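Long-range contacts in polyisoprenyl-teichoic acid--peptidoglycan teichoic acid transferase TagV (Bacillus subtilis, PDB 6UF3), which belongs to the LytR-CpsA-Psr family of bacterial proteins and folds as an alpha/beta protein around a central mixed beta sheet: residues K61-A66 / N234-F239; T49-A54 / V77-N82; V31-K36 / Q209-F214. All coordinates share one frame; numbering follows the deposited sequence.

Contact 1 (K61-A66 / N234-F239); sequences KTKINA and NNTYYF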
loop_
_atom_site.group_PDB
_atom_site.type_symbol
_atom_site.label_atom_id
_atom_site.label_comp_id
_atom_site.label_asym_id
_atom_site.label_seq_id
_atom_site.Cartn_x
_atom_site.Cartn_y
_atom_site.Cartn_z
ATOM N N LYS A 61 11.400 -11.572 -16.735
ATOM C CA LYS A 61 10.915 -10.613 -15.757
ATOM C C LYS A 61 9.953 -9.624 -16.400
ATOM O O LYS A 61 10.055 -9.295 -17.581
ATOM C CB LYS A 61 12.085 -9.855 -15.134
ATOM C CG LYS A 61 12.943 -10.683 -14.206
ATOM C CD LYS A 61 14.197 -9.911 -13.828
ATOM C CE LYS A 61 14.955 -10.601 -12.715
ATOM N NZ LYS A 61 16.258 -9.910 -12.469
ATOM N N THR A 62 9.022 -9.124 -15.596
ATOM C CA THR A 62 8.073 -8.134 -16.066
ATOM C C THR A 62 7.822 -7.154 -14.933
ATOM O O THR A 62 8.453 -7.226 -13.879
ATOM C CB THR A 62 6.791 -8.810 -16.572
ATOM O OG1 THR A 62 5.975 -7.849 -17.247
ATOM C CG2 THR A 62 6.030 -9.447 -15.435
ATOM N N LYS A 63 6.915 -6.211 -15.160
ATOM C CA LYS A 63 6.612 -5.228 -14.128
ATOM C C LYS A 63 5.765 -5.864 -13.036
ATOM O O LYS A 63 4.894 -6.681 -13.315
ATOM C CB LYS A 63 5.871 -4.039 -14.727
ATOM C CG LYS A 63 6.602 -3.332 -15.814
ATOM C CD LYS A 63 5.768 -2.187 -16.329
ATOM C CE LYS A 63 6.398 -1.580 -17.544
ATOM N NZ LYS A 63 5.855 -0.228 -17.823
ATOM N N ILE A 64 6.009 -5.474 -11.780
ATOM C CA ILE A 64 5.308 -6.149 -10.691
ATOM C C ILE A 64 3.804 -5.882 -10.755
ATOM O O ILE A 64 3.001 -6.718 -10.320
ATOM C CB ILE A 64 5.908 -5.755 -9.327
ATOM C CG1 ILE A 64 5.362 -6.678 -8.235
ATOM C CG2 ILE A 64 5.659 -4.275 -9.007
ATOM C CD1 ILE A 64 6.160 -6.637 -6.931
ATOM N N ASN A 65 3.391 -4.753 -11.336
ATOM C CA ASN A 65 1.961 -4.453 -11.375
ATOM C C ASN A 65 1.195 -5.408 -12.278
ATOM O O ASN A 65 -0.033 -5.503 -12.159
ATOM C CB ASN A 65 1.721 -2.997 -11.794
ATOM C CG ASN A 65 2.099 -2.715 -13.229
ATOM O OD1 ASN A 65 2.702 -3.541 -13.910
ATOM N ND2 ASN A 65 1.745 -1.529 -13.698
ATOM N N ALA A 66 1.886 -6.142 -13.155
ATOM C CA ALA A 66 1.198 -7.134 -13.974
ATOM C C ALA A 66 0.815 -8.377 -13.182
ATOM O O ALA A 66 -0.017 -9.158 -13.663
ATOM C CB ALA A 66 2.064 -7.528 -15.174
ATOM N N ASN A 234 11.383 0.134 -28.326
ATOM C CA ASN A 234 10.227 0.945 -27.966
ATOM C C ASN A 234 10.393 1.653 -26.626
ATOM O O ASN A 234 9.481 2.373 -26.204
ATOM C CB ASN A 234 8.962 0.079 -27.937
ATOM C CG ASN A 234 8.642 -0.529 -29.290
ATOM O OD1 ASN A 234 9.467 -0.513 -30.206
ATOM N ND2 ASN A 234 7.436 -1.068 -29.424
ATOM N N ASN A 235 11.530 1.463 -25.956
ATOM C CA ASN A 235 11.836 2.133 -24.693
ATOM C C ASN A 235 10.756 1.862 -23.649
ATOM O O ASN A 235 10.207 2.780 -23.034
ATOM C CB ASN A 235 12.034 3.636 -24.899
ATOM C CG ASN A 235 13.268 3.954 -25.714
ATOM O OD1 ASN A 235 14.359 3.453 -25.435
ATOM N ND2 ASN A 235 13.103 4.792 -26.730
ATOM N N THR A 236 10.446 0.582 -23.453
ATOM C CA THR A 236 9.554 0.201 -22.368
ATOM C C THR A 236 10.202 0.547 -21.035
ATOM O O THR A 236 11.328 0.128 -20.760
ATOM C CB THR A 236 9.248 -1.295 -22.429
ATOM O OG1 THR A 236 8.856 -1.650 -23.760
ATOM C CG2 THR A 236 8.140 -1.655 -21.449
ATOM N N TYR A 237 9.493 1.314 -20.203
ATOM C CA TYR A 237 10.069 1.760 -18.941
ATOM C C TYR A 237 9.933 0.689 -17.867
ATOM O O TYR A 237 8.838 0.166 -17.627
ATOM C CB TYR A 237 9.411 3.053 -18.450
ATOM C CG TYR A 237 9.872 3.421 -17.055
ATOM C CD1 TYR A 237 11.078 4.079 -16.861
ATOM C CD2 TYR A 237 9.114 3.089 -15.932
ATOM C CE1 TYR A 237 11.521 4.404 -15.603
ATOM C CE2 TYR A 237 9.558 3.407 -14.655
ATOM C CZ TYR A 237 10.767 4.066 -14.501
ATOM O OH TYR A 237 11.226 4.397 -13.242
ATOM N N TYR A 238 11.042 0.405 -17.189
ATOM C CA TYR A 238 11.071 -0.426 -15.998
ATOM C C TYR A 238 11.822 0.298 -14.891
ATOM O O TYR A 238 12.693 1.129 -15.148
ATOM C CB TYR A 238 11.770 -1.753 -16.246
ATOM C CG TYR A 238 11.038 -2.666 -17.185
ATOM C CD1 TYR A 238 11.239 -2.587 -18.557
ATOM C CD2 TYR A 238 10.153 -3.618 -16.696
ATOM C CE1 TYR A 238 10.571 -3.435 -19.419
ATOM C CE2 TYR A 238 9.479 -4.463 -17.550
ATOM C CZ TYR A 238 9.692 -4.367 -18.905
ATOM O OH TYR A 238 9.020 -5.215 -19.754
ATOM N N PHE A 239 11.492 -0.044 -13.653
ATOM C CA PHE A 239 12.299 0.352 -12.505
ATOM C C PHE A 239 13.119 -0.852 -12.072
ATOM O O PHE A 239 12.567 -1.841 -11.575
ATOM C CB PHE A 239 11.426 0.856 -11.360
ATOM C CG PHE A 239 12.215 1.409 -10.205
ATOM C CD1 PHE A 239 13.009 2.527 -10.369
ATOM C CD2 PHE A 239 12.149 0.815 -8.955
ATOM C CE1 PHE A 239 13.738 3.052 -9.308
ATOM C CE2 PHE A 239 12.878 1.341 -7.878
ATOM C CZ PHE A 239 13.662 2.458 -8.060
#
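Lys-63 meets the Tyr-238 ring in a surface contact, where the short strand 62-63 comes up against the two-stranded antiparallel hairpin formed by 226-231 and 236-241. The two strands do not pair with each other: Thr-62 bonds through its backbone to Val-51, and Tyr-238 to Leu-229. Side chains therefore carry the meeting. Lys-63 and Tyr-238 approach at about a right angle, and the closest touch is low on the lysine, where CG lies 3.5 Å from Tyr-238 CE2. Further out, Lys-63 CE stands 4.2 Å above the ring plane, displaced toward the rim. The ring reaches the lysine because Tyr-238 CG is anti to its own carbonyl carbon (chi1 -67°). Beyond CG the extended lysine climbs from the ring's rim to a point high above its centre, where the amine meets the preceding peptide. There Lys-63 NZ makes a weak hydrogen bond of 3.0 Å to Tyr-237 O, and CE comes equally near that oxygen. NZ is 5.6 Å from the Tyr-238 ring centroid, 8° from the normal; this is a long cation-pi pair, a weak attraction at most. The strongest polar partner of the amine lies elsewhere, in the salt bridge to Asp-48. At the rim of the ring the backbone takes over, with Thr-62 C 4.1 Å from Tyr-238 CE2 and Lys-63 N at the edge, in the ring plane. The methyl CG2 of Thr-236 borders the lysine near CE. Tyr-237 gives only its carbonyl here, its hydroxyl being bonded to Asp-228 and its ring packed edge-to-face with Tyr-230. The lysine thus works in two parts: CG packs at the ring's rim and CE over its face, while the amine relies chiefly on Asp-48, with a weak bond to the carbonyl and at most a slight attraction from the ring.

Contact 2 (T49-A54 / V77-N82); sequences TRVQLA and VETVEN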
loop_
_atom_site.group_PDB
_atom_site.type_symbol
_atom_site.label_atom_id
_atom_site.label_comp_id
_atom_site.label_asym_id
_atom_site.label_seq_id
_atom_site.Cartn_x
_atom_site.Cartn_y
_atom_site.Cartn_z
ATOM N N THR A 49 8.399 -1.932 -11.071
ATOM C CA THR A 49 9.559 -2.689 -10.615
ATOM C C THR A 49 9.694 -3.995 -11.394
ATOM O O THR A 49 8.757 -4.797 -11.467
ATOM C CB THR A 49 9.471 -2.977 -9.113
ATOM O OG1 THR A 49 9.284 -1.751 -8.407
ATOM C CG2 THR A 49 10.771 -3.614 -8.620
ATOM N N ARG A 50 10.871 -4.197 -11.983
ATOM C CA ARG A 50 11.149 -5.363 -12.822
ATOM C C ARG A 50 11.446 -6.575 -11.938
ATOM O O ARG A 50 12.454 -6.604 -11.223
ATOM C CB ARG A 50 12.311 -5.052 -13.760
ATOM C CG ARG A 50 12.635 -6.150 -14.783
ATOM C CD ARG A 50 13.510 -5.568 -15.881
ATOM N NE ARG A 50 14.084 -6.585 -16.774
ATOM C CZ ARG A 50 15.314 -7.072 -16.657
ATOM N NH1 ARG A 50 16.115 -6.644 -15.689
ATOM N NH2 ARG A 50 15.758 -7.988 -17.511
ATOM N N VAL A 51 10.574 -7.589 -11.989
ATOM C CA VAL A 51 10.640 -8.736 -11.088
ATOM C C VAL A 51 10.248 -9.993 -11.849
ATOM O O VAL A 51 9.593 -9.939 -12.893
ATOM C CB VAL A 51 9.709 -8.598 -9.858
ATOM C CG1 VAL A 51 10.049 -7.351 -9.048
ATOM C CG2 VAL A 51 8.243 -8.595 -10.300
ATOM N N GLN A 52 10.641 -11.140 -11.298
ATOM C CA GLN A 52 10.125 -12.422 -11.761
ATOM C C GLN A 52 8.785 -12.692 -11.087
ATOM O O GLN A 52 8.675 -12.629 -9.861
ATOM C CB GLN A 52 11.108 -13.552 -11.462
ATOM C CG GLN A 52 10.767 -14.864 -12.163
ATOM C CD GLN A 52 11.151 -14.863 -13.637
ATOM O OE1 GLN A 52 12.185 -14.319 -14.028
ATOM N NE2 GLN A 52 10.314 -15.481 -14.462
ATOM N N LEU A 53 7.760 -12.981 -11.887
ATOM C CA LEU A 53 6.467 -13.307 -11.300
ATOM C C LEU A 53 6.555 -14.639 -10.570
ATOM O O LEU A 53 7.222 -15.566 -11.031
ATOM C CB LEU A 53 5.390 -13.390 -12.388
ATOM C CG LEU A 53 5.112 -12.076 -13.115
ATOM C CD1 LEU A 53 3.952 -12.230 -14.092
ATOM C CD2 LEU A 53 4.847 -10.967 -12.115
ATOM N N ALA A 54 5.868 -14.742 -9.436
ATOM C CA ALA A 54 5.898 -15.989 -8.685
ATOM C C ALA A 54 5.425 -17.144 -9.552
ATOM O O ALA A 54 4.415 -17.034 -10.254
ATOM C CB ALA A 54 5.021 -15.867 -7.442
ATOM N N VAL A 77 0.454 -11.371 -4.081
ATOM C CA VAL A 77 0.992 -11.687 -2.759
ATOM C C VAL A 77 2.242 -12.543 -2.883
ATOM O O VAL A 77 3.272 -12.261 -2.260
ATOM C CB VAL A 77 -0.067 -12.377 -1.885
ATOM C CG1 VAL A 77 0.601 -12.973 -0.640
ATOM C CG2 VAL A 77 -1.157 -11.368 -1.467
ATOM N N GLU A 78 2.179 -13.593 -3.696
ATOM C CA GLU A 78 3.330 -14.483 -3.800
ATOM C C GLU A 78 4.504 -13.802 -4.496
ATOM O O GLU A 78 5.667 -14.054 -4.154
ATOM C CB GLU A 78 2.934 -15.758 -4.542
ATOM C CG GLU A 78 3.716 -16.968 -4.100
ATOM C CD GLU A 78 3.486 -18.179 -4.997
ATOM O OE1 GLU A 78 2.689 -18.078 -5.952
ATOM O OE2 GLU A 78 4.111 -19.227 -4.741
ATOM N N THR A 79 4.227 -12.947 -5.482
ATOM C CA THR A 79 5.305 -12.226 -6.143
ATOM C C THR A 79 5.999 -11.266 -5.178
ATOM O O THR A 79 7.233 -11.165 -5.178
ATOM C CB THR A 79 4.764 -11.488 -7.371
ATOM O OG1 THR A 79 4.247 -12.450 -8.298
ATOM C CG2 THR A 79 5.877 -10.685 -8.060
ATOM N N VAL A 80 5.227 -10.598 -4.316
ATOM C CA VAL A 80 5.819 -9.722 -3.306
ATOM C C VAL A 80 6.594 -10.531 -2.274
ATOM O O VAL A 80 7.690 -10.133 -1.852
ATOM C CB VAL A 80 4.719 -8.857 -2.659
ATOM C CG1 VAL A 80 5.268 -8.136 -1.408
ATOM C CG2 VAL A 80 4.209 -7.851 -3.668
ATOM N N GLU A 81 6.045 -11.670 -1.840
ATOM C CA GLU A 81 6.775 -12.553 -0.927
ATOM C C GLU A 81 8.141 -12.935 -1.499
ATOM O O GLU A 81 9.161 -12.899 -0.799
ATOM C CB GLU A 81 5.953 -13.811 -0.631
ATOM C CG GLU A 81 4.793 -13.560 0.338
ATOM C CD GLU A 81 3.968 -14.799 0.626
ATOM O OE1 GLU A 81 3.782 -15.648 -0.282
ATOM O OE2 GLU A 81 3.492 -14.941 1.774
ATOM N N ASN A 82 8.175 -13.328 -2.768
ATOM C CA ASN A 82 9.436 -13.728 -3.382
ATOM C C ASN A 82 10.395 -12.548 -3.504
ATOM O O ASN A 82 11.610 -12.699 -3.304
ATOM C CB ASN A 82 9.166 -14.331 -4.756
ATOM C CG ASN A 82 8.519 -15.699 -4.676
ATOM O OD1 ASN A 82 8.336 -16.246 -3.587
ATOM N ND2 ASN A 82 8.182 -16.270 -5.834
HETATM O O HOH W 1 9.233 -11.630 -7.241
HETATM O O HOH W 2 9.277 -14.959 -8.189
#
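Ala-54 CB lies on one face of the Glu-78 carboxylate, 3.5 Å from OE1, and comes obliquely past the nitrogen end of a second flat group one helical turn on, the Asn-82 amide. It is 3.6 Å from Asn-82 ND2, above the amide plane but not over the group. Between them on the helix, Thr-79 makes the direct polar link: Ala-54 N donates to Thr-79 OG1 at 3.0 Å and 176°, nearly straight. That hydroxyl also bonds to Glu-75 O one turn back, so the backbone of its own helix helps fix its rotation. The contact joins the chain running on from strand 50-51 to helix 72-84, the next helix along the chain in this alpha/beta fold. Thr-79 OG1 is anti to the carbonyl carbon (chi1 -62°), which sets CG2 anti to the backbone N and against Val-51 CG2 at 3.9 Å. Leu-53 CD2 lies loosely against OG1 and CG2 of Thr-79. Two waters extend the seam from Gln-52 O, each donating to it at 2.9 Å: the first also donates to Thr-79 O, and the second accepts from Asn-82 ND2.

Contact 3 (V31-K36 / Q209-F214); sequences VTLDPK and QIYSGF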
loop_
_atom_site.group_PDB
_atom_site.type_symbol
_atom_site.label_atom_id
_atom_site.label_comp_id
_atom_site.label_asym_id
_atom_site.label_seq_id
_atom_site.Cartn_x
_atom_site.Cartn_y
_atom_site.Cartn_z
ATOM N N VAL A 31 3.496 -3.228 5.001
ATOM C CA VAL A 31 3.741 -2.778 6.372
ATOM C C VAL A 31 4.099 -4.005 7.195
ATOM O O VAL A 31 3.416 -5.031 7.108
ATOM C CB VAL A 31 2.512 -2.059 6.961
ATOM C CG1 VAL A 31 2.735 -1.722 8.445
ATOM C CG2 VAL A 31 2.197 -0.805 6.165
ATOM N N THR A 32 5.176 -3.920 7.976
ATOM C CA THR A 32 5.503 -4.972 8.929
ATOM C C THR A 32 5.272 -4.437 10.341
ATOM O O THR A 32 5.495 -3.256 10.609
ATOM C CB THR A 32 6.940 -5.496 8.757
ATOM O OG1 THR A 32 7.876 -4.415 8.831
ATOM C CG2 THR A 32 7.106 -6.166 7.388
ATOM N N LEU A 33 4.783 -5.297 11.221
ATOM C CA LEU A 33 4.367 -4.890 12.560
ATOM C C LEU A 33 4.993 -5.817 13.590
ATOM O O LEU A 33 5.016 -7.043 13.417
ATOM C CB LEU A 33 2.830 -4.905 12.690
ATOM C CG LEU A 33 2.008 -3.988 11.774
ATOM C CD1 LEU A 33 1.617 -4.706 10.469
ATOM C CD2 LEU A 33 0.762 -3.497 12.477
ATOM N N ASP A 34 5.517 -5.220 14.666
ATOM C CA ASP A 34 6.006 -5.964 15.820
ATOM C C ASP A 34 5.154 -5.490 16.989
ATOM O O ASP A 34 5.487 -4.484 17.651
ATOM C CB ASP A 34 7.498 -5.721 16.046
ATOM C CG ASP A 34 8.067 -6.561 17.172
ATOM O OD1 ASP A 34 7.310 -7.330 17.802
ATOM O OD2 ASP A 34 9.281 -6.436 17.438
ATOM N N PRO A 35 4.007 -6.142 17.234
ATOM C CA PRO A 35 3.075 -5.629 18.252
ATOM C C PRO A 35 3.609 -5.704 19.665
ATOM O O PRO A 35 3.258 -4.849 20.494
ATOM C CB PRO A 35 1.834 -6.519 18.079
ATOM C CG PRO A 35 1.896 -6.992 16.663
ATOM C CD PRO A 35 3.380 -7.176 16.384
ATOM N N LYS A 36 4.435 -6.705 19.979
ATOM C CA LYS A 36 4.998 -6.781 21.323
ATOM C C LYS A 36 5.795 -5.530 21.663
ATOM O O LYS A 36 5.853 -5.134 22.829
ATOM C CB LYS A 36 5.874 -8.027 21.458
ATOM C CG LYS A 36 5.113 -9.257 21.934
ATOM C CD LYS A 36 5.800 -10.543 21.498
ATOM C CE LYS A 36 4.910 -11.757 21.722
ATOM N NZ LYS A 36 5.183 -12.833 20.723
ATOM N N GLN A 209 -6.050 -1.111 19.451
ATOM C CA GLN A 209 -5.757 -0.982 20.872
ATOM C C GLN A 209 -4.257 -1.040 21.135
ATOM O O GLN A 209 -3.739 -0.294 21.973
ATOM C CB GLN A 209 -6.499 -2.059 21.666
ATOM C CG GLN A 209 -6.449 -1.835 23.166
ATOM C CD GLN A 209 -5.163 -2.356 23.780
ATOM O OE1 GLN A 209 -4.567 -3.303 23.265
ATOM N NE2 GLN A 209 -4.732 -1.744 24.887
ATOM N N ILE A 210 -3.538 -1.907 20.419
ATOM C CA ILE A 210 -2.105 -2.048 20.665
ATOM C C ILE A 210 -1.363 -0.783 20.262
ATOM O O ILE A 210 -0.455 -0.325 20.966
ATOM C CB ILE A 210 -1.563 -3.276 19.911
ATOM C CG1 ILE A 210 -2.077 -4.568 20.550
ATOM C CG2 ILE A 210 -0.034 -3.258 19.882
ATOM C CD1 ILE A 210 -1.926 -5.781 19.641
ATOM N N TYR A 211 -1.724 -0.205 19.120
ATOM C CA TYR A 211 -1.057 0.978 18.601
ATOM C C TYR A 211 -1.769 2.264 19.007
ATOM O O TYR A 211 -1.567 3.306 18.379
ATOM C CB TYR A 211 -0.925 0.859 17.080
ATOM C CG TYR A 211 0.125 -0.168 16.709
ATOM C CD1 TYR A 211 1.462 0.185 16.640
ATOM C CD2 TYR A 211 -0.220 -1.497 16.456
ATOM C CE1 TYR A 211 2.440 -0.750 16.320
ATOM C CE2 TYR A 211 0.750 -2.443 16.124
ATOM C CZ TYR A 211 2.077 -2.057 16.056
ATOM O OH TYR A 211 3.068 -2.963 15.743
ATOM N N SER A 212 -2.623 2.202 20.025
ATOM C CA SER A 212 -3.228 3.417 20.542
ATOM C C SER A 212 -2.134 4.363 21.016
ATOM O O SER A 212 -1.267 3.978 21.804
ATOM C CB SER A 212 -4.180 3.093 21.692
ATOM O OG SER A 212 -4.725 4.282 22.234
ATOM N N GLY A 213 -2.158 5.593 20.511
ATOM C CA GLY A 213 -1.140 6.568 20.844
ATOM C C GLY A 213 0.076 6.531 19.947
ATOM O O GLY A 213 0.958 7.382 20.086
ATOM N N PHE A 214 0.154 5.569 19.033
ATOM C CA PHE A 214 1.211 5.537 18.044
ATOM C C PHE A 214 1.050 6.721 17.089
ATOM O O PHE A 214 0.038 7.429 17.097
ATOM C CB PHE A 214 1.154 4.192 17.321
ATOM C CG PHE A 214 2.282 3.924 16.358
ATOM C CD1 PHE A 214 3.546 3.587 16.801
ATOM C CD2 PHE A 214 2.034 3.938 14.995
ATOM C CE1 PHE A 214 4.566 3.311 15.883
ATOM C CE2 PHE A 214 3.041 3.660 14.080
ATOM C CZ PHE A 214 4.298 3.340 14.523
#
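Pro-35, next to Asp-34 of strand 25-34, brings its CA within 6.7 Å of that of Ile-210, where helix 201-210 gives way to a type II beta turn running from Tyr-211 to Phe-214. The contact thus joins one of the strands of the central mixed sheet to the end of a helix in the alpha/beta fold. The turn is closed by Phe-214 N bonding to Tyr-211 O at 2.9 Å. Gly-213 supplies the positive phi of the turn's third residue, and the turn brings the Phe-214 ring back to Tyr-211, whose CD1 lies 3.8 Å above its plane, offset toward the rim. With CG anti to the carbonyl carbon (chi1 -73°), Tyr-211 sends its hydroxyl end to the 33-35 backbone, and its CE2 comes 3.8 Å from Leu-33 CD2. Ile-210 meets the proline with both branches: CD1 lies 4.1 Å from Pro-35 CB, and CG2 is 3.7 Å from Pro-35 O. Everything that touches is buried, including the one side-chain hydroxyl, Tyr-211 OH. It makes no hydrogen bond to that backbone, though 3.4 Å from Asp-34 O, and is satisfied instead by Thr-39 O on the adjacent strand.

How the contacts relate
Contact 3 is buried, contact 2 partly so, and contact 1 lies at the surface. Contacts 1 and 2 share the small sheet of strands 50-51 and 62-63: Thr-62 O is 2.9 Å from Val-51 N, and Phe-239 O is 2.9 Å from Arg-50 N, so strand 50-51 meets both halves of contact 1. Contact 3 lies on the far side of the chain's centre, its centre about 35 Å from that of contact 1 and 27 Å from that of contact 2. It is largely apolar, with no hydrogen bond across its segments and its tyrosine hydroxyl served from outside them; contact 2 adds a threonine bond and bridging waters, and the more exposed contact 1 ends in a charged amine.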